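Local coordinates for phenol hydroxylase component phN (Pseudomonas stutzeri, PDB 3U52), which probably hydroxylates phenol and related aromatic compounds, activating dioxygen at a carboxylate-bridged diiron centre as the oxygenase component of a multicomponent bacterial monooxygenase, at residues I88-I101 with Q145-L159. Residues are numbered along the deposited sequence; the frame is centred on the assembly and turned at random.
Sequences ISDARYVNALKLFI and QQHAMSHYNKHFNGL. With CU (copper (II) ion), chain J; XE (xenon), chain V.
Val94 and Leu97 each lay a methyl group squarely over an aromatic ring, and these two CH-pi contacts belong to the tight part of the packing between residues 88-101 and 145-159. Val94 CG2 stands 3.7 Å from the centroid of the Phe156 ring, 2° off its normal, while CG1, anti to the backbone N (chi1 -178°), rests on Phe156 CB. One turn later Leu97 CD1 sits over the Tyr152 ring, 3.6 Å from the centroid. Ile88 CG2 meets that ring at its edge, 3.5 Å from Tyr152 OH, a hydroxyl hydrogen-bonded to Asp219. Ile101 is equally close-packed, with CD1 3.7 Å from Met149 CB and CG2 against Leu159 CD2. In the mostly helical, ferritin-like fold of the diiron hydroxylases, helix 94-103 lies across the C-terminal end of helix 125-155, which also supplies iron ligands. The Met149 chain turns beyond CG, bringing SD 3.8 Å from Leu97 CB and CE toward a xenon atom whose pocket Met149 shares with Phe100, Ala148 and Thr222. Gln145 OE1, hydrogen-bonded to Ser105 OG, approaches Phe100 CE1 at 3.3 Å; Gln145 NE2 hydrogen-bonds to the iron ligand Glu108. Looser contact is confined to the Ile101 carbonyl and Gln146 amide, where a water donates to Ile101 O and accepts from Gln146 NE2. The extended Lys98 chain runs by Asn157 O, but its ammonium group bonds instead to Asn95 OD1 and pairs with Asp491.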
loop_
_atom_site.group_PDB
_atom_site.type_symbol
_atom_site.label_atom_id
_atom_site.label_comp_id
_atom_site.label_asym_id
_atom_site.label_seq_id
_atom_site.Cartn_x
_atom_site.Cartn_y
_atom_site.Cartn_z
ATOM N N ILE A 88 5.391 -6.729 17.582
ATOM C CA ILE A 88 6.681 -7.402 17.575
ATOM C C ILE A 88 6.742 -8.448 18.693
ATOM O O ILE A 88 5.933 -8.416 19.628
ATOM C CB ILE A 88 7.905 -6.416 17.646
ATOM C CG1 ILE A 88 7.869 -5.537 18.905
ATOM C CG2 ILE A 88 8.043 -5.575 16.326
ATOM C CD1 ILE A 88 9.114 -4.639 19.074
ATOM N N SER A 89 7.662 -9.395 18.578
ATOM C CA SER A 89 7.784 -10.508 19.539
ATOM C C SER A 89 8.037 -10.004 20.993
ATOM O O SER A 89 7.411 -10.505 21.947
ATOM C CB SER A 89 8.885 -11.463 19.089
ATOM O OG SER A 89 10.082 -10.719 18.851
ATOM N N ASP A 90 8.921 -9.010 21.133
ATOM C CA ASP A 90 9.369 -8.459 22.445
ATOM C C ASP A 90 10.178 -7.212 22.174
ATOM O O ASP A 90 10.845 -7.119 21.136
ATOM C CB ASP A 90 10.289 -9.462 23.167
ATOM C CG ASP A 90 10.669 -8.992 24.578
ATOM O OD1 ASP A 90 11.779 -8.483 24.774
ATOM O OD2 ASP A 90 9.801 -9.053 25.471
ATOM N N ALA A 91 10.144 -6.250 23.093
ATOM C CA ALA A 91 10.855 -4.993 22.910
ATOM C C ALA A 91 12.391 -5.191 22.818
ATOM O O ALA A 91 13.064 -4.304 22.279
ATOM C CB ALA A 91 10.519 -4.015 23.987
ATOM N N ARG A 92 12.925 -6.332 23.296
ATOM C CA ARG A 92 14.365 -6.624 23.135
ATOM C C ARG A 92 14.724 -6.523 21.656
ATOM O O ARG A 92 15.841 -6.136 21.296
ATOM C CB ARG A 92 14.776 -8.024 23.642
ATOM C CG ARG A 92 14.763 -8.164 25.183
ATOM C CD ARG A 92 15.177 -9.591 25.655
ATOM N NE ARG A 92 14.366 -10.622 24.994
ATOM C CZ ARG A 92 14.609 -11.943 24.987
ATOM N NH1 ARG A 92 15.689 -12.442 25.600
ATOM N NH2 ARG A 92 13.777 -12.781 24.341
ATOM N N TYR A 93 13.776 -6.905 20.793
ATOM C CA TYR A 93 14.003 -6.940 19.336
ATOM C C TYR A 93 14.388 -5.568 18.811
ATOM O O TYR A 93 15.146 -5.479 17.846
ATOM C CB TYR A 93 12.735 -7.450 18.590
ATOM C CG TYR A 93 12.781 -7.191 17.078
ATOM C CD1 TYR A 93 13.456 -8.076 16.198
ATOM C CD2 TYR A 93 12.206 -6.049 16.528
ATOM C CE1 TYR A 93 13.499 -7.828 14.824
ATOM C CE2 TYR A 93 12.250 -5.790 15.170
ATOM C CZ TYR A 93 12.871 -6.669 14.325
ATOM O OH TYR A 93 12.899 -6.328 12.984
ATOM N N VAL A 94 13.868 -4.490 19.405
ATOM C CA VAL A 94 14.091 -3.156 18.856
ATOM C C VAL A 94 15.613 -2.780 18.918
ATOM O O VAL A 94 16.085 -1.966 18.116
ATOM C CB VAL A 94 13.209 -2.123 19.519
ATOM C CG1 VAL A 94 13.408 -0.701 18.918
ATOM C CG2 VAL A 94 11.735 -2.571 19.414
ATOM N N ASN A 95 16.358 -3.428 19.805
ATOM C CA ASN A 95 17.809 -3.248 19.843
ATOM C C ASN A 95 18.555 -3.580 18.553
ATOM O O ASN A 95 19.558 -2.944 18.262
ATOM C CB ASN A 95 18.374 -3.939 21.070
ATOM C CG ASN A 95 17.819 -3.298 22.354
ATOM O OD1 ASN A 95 18.199 -2.195 22.706
ATOM N ND2 ASN A 95 16.866 -3.956 22.990
ATOM N N ALA A 96 18.018 -4.508 17.772
ATOM C CA ALA A 96 18.541 -4.813 16.465
ATOM C C ALA A 96 18.339 -3.603 15.576
ATOM O O ALA A 96 19.201 -3.298 14.770
ATOM C CB ALA A 96 17.854 -5.971 15.903
ATOM N N LEU A 97 17.241 -2.871 15.754
ATOM C CA LEU A 97 16.969 -1.684 14.903
ATOM C C LEU A 97 17.787 -0.439 15.280
ATOM O O LEU A 97 18.081 0.423 14.416
ATOM C CB LEU A 97 15.455 -1.380 14.843
ATOM C CG LEU A 97 14.510 -2.544 14.429
ATOM C CD1 LEU A 97 13.029 -2.110 14.503
ATOM C CD2 LEU A 97 14.831 -3.146 13.040
ATOM N N LYS A 98 18.129 -0.317 16.575
ATOM C CA LYS A 98 19.036 0.785 17.054
ATOM C C LYS A 98 20.407 0.624 16.420
ATOM O O LYS A 98 20.976 1.579 15.910
ATOM C CB LYS A 98 19.161 0.746 18.570
ATOM C CG LYS A 98 17.799 0.829 19.264
ATOM C CD LYS A 98 17.877 0.558 20.750
ATOM C CE LYS A 98 16.462 0.280 21.333
ATOM N NZ LYS A 98 16.502 0.308 22.827
ATOM N N LEU A 99 20.892 -0.613 16.404
ATOM C CA LEU A 99 22.108 -0.998 15.696
ATOM C C LEU A 99 22.016 -0.735 14.181
ATOM O O LEU A 99 22.935 -0.191 13.567
ATOM C CB LEU A 99 22.387 -2.479 15.985
ATOM C CG LEU A 99 23.668 -3.258 15.681
ATOM C CD1 LEU A 99 24.985 -2.502 16.030
ATOM C CD2 LEU A 99 23.614 -4.581 16.485
ATOM N N PHE A 100 20.917 -1.119 13.580
ATOM C CA PHE A 100 20.713 -0.867 12.165
ATOM C C PHE A 100 20.709 0.611 11.773
ATOM O O PHE A 100 21.439 0.987 10.860
ATOM C CB PHE A 100 19.426 -1.514 11.684
ATOM C CG PHE A 100 19.279 -1.516 10.170
ATOM C CD1 PHE A 100 18.579 -0.494 9.525
ATOM C CD2 PHE A 100 19.840 -2.534 9.396
ATOM C CE1 PHE A 100 18.459 -0.489 8.150
ATOM C CE2 PHE A 100 19.711 -2.531 7.985
ATOM C CZ PHE A 100 19.033 -1.509 7.370
ATOM N N ILE A 101 19.893 1.434 12.435
ATOM C CA ILE A 101 19.784 2.861 12.087
ATOM C C ILE A 101 21.050 3.699 12.351
ATOM O O ILE A 101 21.275 4.718 11.677
ATOM C CB ILE A 101 18.564 3.519 12.762
ATOM C CG1 ILE A 101 18.163 4.799 12.015
ATOM C CG2 ILE A 101 18.857 3.813 14.274
ATOM C CD1 ILE A 101 16.856 5.431 12.489
ATOM N N GLN A 145 14.670 3.607 4.718
ATOM C CA GLN A 145 15.028 3.202 6.068
ATOM C C GLN A 145 14.712 4.272 7.122
ATOM O O GLN A 145 14.145 3.933 8.142
ATOM C CB GLN A 145 16.506 2.742 6.126
ATOM C CG GLN A 145 16.659 1.427 5.347
ATOM C CD GLN A 145 18.104 1.053 5.095
ATOM O OE1 GLN A 145 18.989 1.632 5.707
ATOM N NE2 GLN A 145 18.345 0.061 4.197
ATOM N N GLN A 146 14.996 5.558 6.858
ATOM C CA GLN A 146 14.612 6.607 7.811
ATOM C C GLN A 146 13.103 6.602 8.017
ATOM O O GLN A 146 12.616 6.866 9.137
ATOM C CB GLN A 146 14.990 8.007 7.346
ATOM C CG GLN A 146 16.476 8.234 7.140
ATOM C CD GLN A 146 17.289 8.024 8.405
ATOM O OE1 GLN A 146 16.915 8.500 9.495
ATOM N NE2 GLN A 146 18.429 7.335 8.267
ATOM N N HIS A 147 12.362 6.348 6.944
ATOM C CA HIS A 147 10.896 6.367 7.033
ATOM C C HIS A 147 10.407 5.122 7.743
ATOM O O HIS A 147 9.485 5.216 8.551
ATOM C CB HIS A 147 10.280 6.561 5.631
ATOM C CG HIS A 147 10.550 7.929 5.069
ATOM N ND1 HIS A 147 10.710 8.178 3.727
ATOM C CD2 HIS A 147 10.639 9.129 5.677
ATOM C CE1 HIS A 147 10.926 9.461 3.533
ATOM N NE2 HIS A 147 10.897 10.061 4.703
ATOM N N ALA A 148 11.068 3.983 7.499
ATOM C CA ALA A 148 10.691 2.696 8.119
ATOM C C ALA A 148 10.811 2.731 9.635
ATOM O O ALA A 148 9.942 2.229 10.338
ATOM C CB ALA A 148 11.525 1.511 7.567
ATOM N N MET A 149 11.926 3.288 10.109
ATOM C CA MET A 149 12.287 3.349 11.522
ATOM C C MET A 149 11.572 4.481 12.266
ATOM O O MET A 149 11.581 4.529 13.497
ATOM C CB MET A 149 13.790 3.547 11.673
ATOM C CG MET A 149 14.667 2.331 11.272
ATOM S SD MET A 149 14.068 0.889 12.187
ATOM C CE MET A 149 13.035 -0.031 11.049
ATOM N N SER A 150 10.925 5.362 11.517
ATOM C CA SER A 150 10.370 6.568 12.067
ATOM C C SER A 150 9.422 6.285 13.220
ATOM O O SER A 150 9.489 6.924 14.261
ATOM C CB SER A 150 9.619 7.316 10.986
ATOM O OG SER A 150 9.377 8.626 11.445
ATOM N N HIS A 151 8.571 5.290 13.034
ATOM C CA HIS A 151 7.518 5.005 13.987
ATOM C C HIS A 151 8.150 4.299 15.195
ATOM O O HIS A 151 7.688 4.492 16.323
ATOM C CB HIS A 151 6.437 4.126 13.329
ATOM C CG HIS A 151 5.251 3.860 14.218
ATOM N ND1 HIS A 151 4.309 4.826 14.508
ATOM C CD2 HIS A 151 4.886 2.755 14.911
ATOM C CE1 HIS A 151 3.378 4.307 15.289
ATOM N NE2 HIS A 151 3.706 3.048 15.541
ATOM N N TYR A 152 9.229 3.551 14.975
ATOM C CA TYR A 152 9.937 2.900 16.112
ATOM C C TYR A 152 10.590 3.946 17.009
ATOM O O TYR A 152 10.551 3.834 18.240
ATOM C CB TYR A 152 10.937 1.840 15.659
ATOM C CG TYR A 152 10.294 0.552 15.167
ATOM C CD1 TYR A 152 10.195 0.267 13.813
ATOM C CD2 TYR A 152 9.814 -0.401 16.087
ATOM C CE1 TYR A 152 9.610 -0.947 13.370
ATOM C CE2 TYR A 152 9.205 -1.565 15.675
ATOM C CZ TYR A 152 9.118 -1.850 14.318
ATOM O OH TYR A 152 8.511 -3.032 13.934
ATOM N N ASN A 153 11.162 4.974 16.374
ATOM C CA ASN A 153 11.762 6.125 17.050
ATOM C C ASN A 153 10.777 6.886 17.944
ATOM O O ASN A 153 11.166 7.445 18.983
ATOM C CB ASN A 153 12.390 7.096 16.031
ATOM C CG ASN A 153 12.941 8.358 16.701
ATOM O OD1 ASN A 153 12.483 9.500 16.427
ATOM N ND2 ASN A 153 13.885 8.169 17.603
ATOM N N LYS A 154 9.502 6.918 17.566
ATOM C CA LYS A 154 8.500 7.533 18.457
ATOM C C LYS A 154 8.199 6.765 19.739
ATOM O O LYS A 154 7.664 7.367 20.707
ATOM C CB LYS A 154 7.197 7.763 17.705
ATOM C CG LYS A 154 7.433 8.615 16.452
ATOM C CD LYS A 154 6.144 8.951 15.742
ATOM C CE LYS A 154 6.461 9.583 14.412
ATOM N NZ LYS A 154 5.209 10.131 13.787
ATOM N N HIS A 155 8.500 5.470 19.770
ATOM C CA HIS A 155 8.036 4.624 20.880
ATOM C C HIS A 155 9.143 3.931 21.672
ATOM O O HIS A 155 8.852 3.311 22.715
ATOM C CB HIS A 155 7.044 3.564 20.379
ATOM C CG HIS A 155 5.738 4.154 19.944
ATOM N ND1 HIS A 155 4.760 4.522 20.848
ATOM C CD2 HIS A 155 5.274 4.507 18.718
ATOM C CE1 HIS A 155 3.748 5.083 20.205
ATOM N NE2 HIS A 155 4.022 5.067 18.907
ATOM N N PHE A 156 10.364 3.977 21.136
ATOM C CA PHE A 156 11.522 3.281 21.730
ATOM C C PHE A 156 12.763 4.201 21.785
ATOM O O PHE A 156 12.833 5.173 21.048
ATOM C CB PHE A 156 11.849 1.971 20.966
ATOM C CG PHE A 156 10.723 0.941 21.006
ATOM C CD1 PHE A 156 10.572 0.082 22.095
ATOM C CD2 PHE A 156 9.788 0.889 19.974
ATOM C CE1 PHE A 156 9.514 -0.843 22.152
ATOM C CE2 PHE A 156 8.732 -0.042 19.981
ATOM C CZ PHE A 156 8.595 -0.925 21.075
ATOM N N ASN A 157 13.729 3.885 22.648
ATOM C CA ASN A 157 14.857 4.803 22.876
ATOM C C ASN A 157 15.988 4.354 21.970
ATOM O O ASN A 157 15.901 3.297 21.385
ATOM C CB ASN A 157 15.241 4.835 24.364
ATOM C CG ASN A 157 14.190 5.571 25.234
ATOM O OD1 ASN A 157 13.686 6.615 24.832
ATOM N ND2 ASN A 157 13.842 5.003 26.402
ATOM N N GLY A 158 17.007 5.182 21.788
ATOM C CA GLY A 158 18.199 4.770 21.095
ATOM C C GLY A 158 18.158 4.895 19.575
ATOM O O GLY A 158 19.143 4.586 18.906
ATOM N N LEU A 159 17.054 5.378 19.018
ATOM C CA LEU A 159 16.924 5.495 17.562
ATOM C C LEU A 159 16.974 6.958 17.130
ATOM O O LEU A 159 16.847 7.244 15.955
ATOM C CB LEU A 159 15.582 4.870 17.085
ATOM C CG LEU A 159 15.511 3.352 17.207
ATOM C CD1 LEU A 159 14.311 2.937 17.992
ATOM C CD2 LEU A 159 15.469 2.762 15.828
HETATM CU CU CU J . 5.143 3.945 22.818
HETATM XE XE XE V . 14.594 -0.967 7.807
HETATM O O HOH W 1 20.612 7.005 10.365
#